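Local coordinates for protein VP35 (Myotis lucifugus, PDB 6DKU) that is a microbat-genome homologue of the filoviral polymerase cofactor VP35, probably acting as an immune antagonist, seen here through its interferon inhibitory domain, at residues A[10-13]-A[14-18]; A[30-33]-A[34-38]. The protein carries 1 engineered substitution. All coordinates share one frame; numbering follows the deposited sequence.

Contact 1 (A[10-13]-A[14-18]). Unlike the reference sequence in segment 14-18: Gly18 (reference Ser).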
# COMPACT_ATOMS: atom_id res chain seq x y z
N THR A 10 7.65 -9.85 -3.22
CA THR A 10 7.75 -10.46 -1.89
C THR A 10 8.92 -9.88 -1.10
O THR A 10 8.77 -9.49 0.07
CB THR A 10 7.89 -11.97 -2.01
OG1 THR A 10 6.86 -12.49 -2.86
CG2 THR A 10 7.80 -12.62 -0.64
N GLU A 11 10.11 -9.83 -1.72
CA GLU A 11 11.26 -9.26 -1.04
C GLU A 11 11.05 -7.77 -0.72
O GLU A 11 11.43 -7.30 0.36
CB GLU A 11 12.52 -9.47 -1.87
CG GLU A 11 13.78 -8.82 -1.31
CD GLU A 11 14.42 -9.60 -0.17
OE1 GLU A 11 13.90 -10.68 0.20
OE2 GLU A 11 15.45 -9.13 0.35
N PHE A 12 10.43 -7.03 -1.64
CA PHE A 12 10.08 -5.63 -1.38
C PHE A 12 9.25 -5.50 -0.10
O PHE A 12 9.56 -4.70 0.79
CB PHE A 12 9.31 -5.05 -2.58
CG PHE A 12 8.86 -3.62 -2.40
CD1 PHE A 12 9.69 -2.56 -2.74
CD2 PHE A 12 7.59 -3.33 -1.90
CE1 PHE A 12 9.28 -1.24 -2.58
CE2 PHE A 12 7.18 -2.01 -1.73
CZ PHE A 12 8.02 -0.96 -2.07
N VAL A 13 8.19 -6.32 0.00
CA VAL A 13 7.32 -6.29 1.18
C VAL A 13 8.11 -6.66 2.43
O VAL A 13 7.93 -6.05 3.49
CB VAL A 13 6.11 -7.22 0.96
CG1 VAL A 13 5.54 -7.69 2.27
CG2 VAL A 13 5.04 -6.51 0.15
N ARG A 14 8.99 -7.66 2.34
CA ARG A 14 9.73 -8.10 3.53
C ARG A 14 10.68 -7.01 4.02
O ARG A 14 10.76 -6.72 5.22
CB ARG A 14 10.50 -9.39 3.25
CG ARG A 14 11.25 -9.90 4.47
CD ARG A 14 12.24 -11.00 4.15
NE ARG A 14 13.34 -10.55 3.31
CZ ARG A 14 14.30 -9.70 3.68
NH1 ARG A 14 14.30 -9.19 4.90
NH2 ARG A 14 15.25 -9.36 2.83
N VAL A 15 11.42 -6.39 3.09
CA VAL A 15 12.36 -5.34 3.46
C VAL A 15 11.62 -4.18 4.11
O VAL A 15 11.93 -3.76 5.23
CB VAL A 15 13.17 -4.86 2.24
CG1 VAL A 15 13.81 -3.51 2.54
CG2 VAL A 15 14.19 -5.89 1.83
N LEU A 16 10.62 -3.63 3.41
CA LEU A 16 9.98 -2.43 3.94
C LEU A 16 9.22 -2.73 5.23
O LEU A 16 9.29 -1.94 6.18
CB LEU A 16 9.05 -1.79 2.90
CG LEU A 16 9.73 -0.69 2.08
CD1 LEU A 16 10.54 -1.29 0.93
CD2 LEU A 16 8.71 0.31 1.56
N THR A 17 8.51 -3.85 5.30
CA THR A 17 7.78 -4.11 6.54
C THR A 17 8.70 -4.49 7.68
O THR A 17 8.26 -4.46 8.84
CB THR A 17 6.71 -5.19 6.34
OG1 THR A 17 7.31 -6.35 5.74
CG2 THR A 17 5.59 -4.68 5.46
N GLY A 18 9.96 -4.84 7.40
CA GLY A 18 10.93 -4.98 8.47
C GLY A 18 11.05 -3.74 9.34
O GLY A 18 11.29 -3.85 10.55

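Contact 2 (A[30-33]-A[34-38])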
# COMPACT_ATOMS: atom_id res chain seq x y z
N LEU A 30 -0.21 -0.86 2.98
CA LEU A 30 0.25 0.08 1.97
C LEU A 30 1.52 -0.42 1.29
O LEU A 30 1.67 -0.29 0.07
CB LEU A 30 0.47 1.46 2.58
CG LEU A 30 0.89 2.56 1.60
CD1 LEU A 30 -0.01 2.57 0.37
CD2 LEU A 30 0.86 3.91 2.28
N VAL A 31 2.44 -0.98 2.07
CA VAL A 31 3.62 -1.62 1.49
C VAL A 31 3.20 -2.69 0.50
O VAL A 31 3.67 -2.73 -0.65
CB VAL A 31 4.51 -2.19 2.61
CG1 VAL A 31 5.63 -3.03 2.02
CG2 VAL A 31 5.06 -1.08 3.48
N SER A 32 2.28 -3.56 0.92
CA SER A 32 1.80 -4.64 0.06
C SER A 32 1.13 -4.10 -1.20
O SER A 32 1.25 -4.69 -2.28
CB SER A 32 0.85 -5.54 0.85
OG SER A 32 0.54 -6.71 0.13
N ALA A 33 0.40 -2.99 -1.08
CA ALA A 33 -0.29 -2.41 -2.23
C ALA A 33 0.72 -1.85 -3.23
O ALA A 33 0.60 -2.08 -4.44
CB ALA A 33 -1.26 -1.33 -1.78
N ILE A 34 1.71 -1.12 -2.72
CA ILE A 34 2.79 -0.61 -3.56
C ILE A 34 3.44 -1.76 -4.32
O ILE A 34 3.69 -1.66 -5.53
CB ILE A 34 3.81 0.16 -2.70
CG1 ILE A 34 3.16 1.43 -2.13
CG2 ILE A 34 5.02 0.54 -3.53
CD1 ILE A 34 4.07 2.22 -1.23
N ALA A 35 3.72 -2.88 -3.63
CA ALA A 35 4.34 -4.01 -4.32
C ALA A 35 3.40 -4.61 -5.35
O ALA A 35 3.83 -4.95 -6.46
CB ALA A 35 4.76 -5.07 -3.31
N MET A 36 2.12 -4.74 -5.02
CA MET A 36 1.17 -5.36 -5.93
C MET A 36 1.01 -4.54 -7.20
O MET A 36 0.81 -5.09 -8.29
CB MET A 36 -0.19 -5.52 -5.26
CG MET A 36 -0.29 -6.64 -4.24
SD MET A 36 -1.69 -6.36 -3.13
CE MET A 36 -3.08 -6.52 -4.24
N VAL A 37 1.09 -3.21 -7.09
CA VAL A 37 0.67 -2.33 -8.18
C VAL A 37 1.81 -2.00 -9.15
O VAL A 37 1.56 -1.47 -10.24
CB VAL A 37 0.04 -1.05 -7.58
CG1 VAL A 37 1.11 -0.02 -7.24
CG2 VAL A 37 -1.04 -0.49 -8.49
N SER A 38 3.05 -2.31 -8.78
CA SER A 38 4.20 -2.12 -9.66
C SER A 38 4.16 -3.07 -10.86
O SER A 38 3.60 -4.16 -10.80
CB SER A 38 5.50 -2.35 -8.88
OG SER A 38 5.43 -3.52 -8.08

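Contact 1 (A[10-13]-A[14-18])
Thr10 and Arg14 are joined by the first backbone bond of this contact, in which Arg14 N donates a hydrogen bond to Thr10 O at 2.9 Å. The two segments form one unbroken run of helix 9-18. Glu11 accepts Val15 N in the same way, and its side chain adds an i to i+3 salt bridge. Glu11 and Arg14 lie alongside each other and point the same way. Arg14 leaves the backbone extended and then bends at chi3 (65°), which turns the guanidinium back toward the carboxylate. Arg14 NE donates to Glu11 OE1 at 3.2 Å. The oxygen lies close to the guanidinium plane but is approached from above its own carboxylate plane. The two planes are 61° apart, so this is not a flat, parallel pairing. Glu11 OE2 faces Arg14 NH2 and completes the bridge, although the modelled separation there is too short to be taken literally. One residue further on, Phe12 O receives Leu16 N at 3.0 Å. The ring of Phe12 and the branched end of Leu16 meet one turn apart. Leu16 CD1 sits over one ring face, 3.9 Å from the centroid and displaced toward the rim, in a CH-pi contact. Leu16 CD2 comes to 3.9 Å from Phe12 CZ. Val13 O receives Thr17 N at 2.9 Å. Thr17 OG1 is modelled close to the same carbonyl, as helical threonines often are, but the separation is too short to be relied on. The helix is amphipathic. Glu11 and Arg14 lie on its more exposed side. Phe12 and Leu16 are buried against helix 41-56, Phe12 touching Leu44 and Ala47, Leu16 touching Met48 and Phe51. Helix 26-37 packs alongside, with Val13 on Ala35 and Leu16 on Val31.

Contact 2 (A[30-33]-A[34-38])
Ile34 turns its CG1 back beside its own backbone N (chi1 -66°), and this lays the branch along the preceding turn, against Leu30. Ile34 CG1 then lies 3.2 Å from Leu30 O and 4.2 Å from Leu30 CD1. The two apolar chains are angled across each other rather than aligned. Met36 follows a similar course. Its CG also folds back beside the backbone N (chi1 -75°), so the chain runs over the carbonyl of Ser32. The sulfur ends 3.5 Å from Ser32 O, with Met36 SD also 4.0 Å from Ser32 OG. These are van der Waals approaches and not polar bonds. The backbone ties the segments into one regular stretch of helix 26-37. Leu30 O accepts Ile34 N, Val31 O accepts Ala35 N, and Ser32 O accepts Met36 N at 2.9 Å. Ala33 O accepts Val37 N at 2.9 Å, with a more bent N-H...O angle of 136°. Ser38 has left the helix, and its hydroxyl turns back on the final turn. Ser38 OG donates to Ala35 O at 2.7 Å, from above the carbonyl plane. This gives the carbonyl a side-chain partner where the helix ends. Most of the contact is buried, because this helix is enclosed on several sides. Leu30 and Val31 reach Ile65 and Ile34 reaches Ile68, both of helix 61-71, while Val31 also touches Thr17 of helix 9-18 and Ile34 touches Ala47 of helix 41-56. On the loop and sheet side, Ala33 and Met36 pack on Pro81, and Ser32 OG makes a weak hydrogen bond to Tyr115 OH of strand 113-119.

How the contacts relate
Contact 1 comes first along the chain, in helix 9-18, and closes before contact 2 opens in the next helix, 26-37. Their centres are about 10 Å apart, and the two helices touch directly. Phe12 links them: its CD2 is 3.6 Å from Ala35 CB and its CZ is 3.7 Å from Ile34 CG2. Val13 CG2 adds a packing contact with Ser32 CA at 3.7 Å. Both helices also pack on helix 41-56. Contact 1 lies nearer the surface. Contact 2 is close to the chain centre, where helix 26-37 also reaches the mixed sheet. Helix 26-37 thus lies between helix 9-18 and the sheet, consistent with the helical and sheet subdomains of filoviral VP35 interferon inhibitory domains.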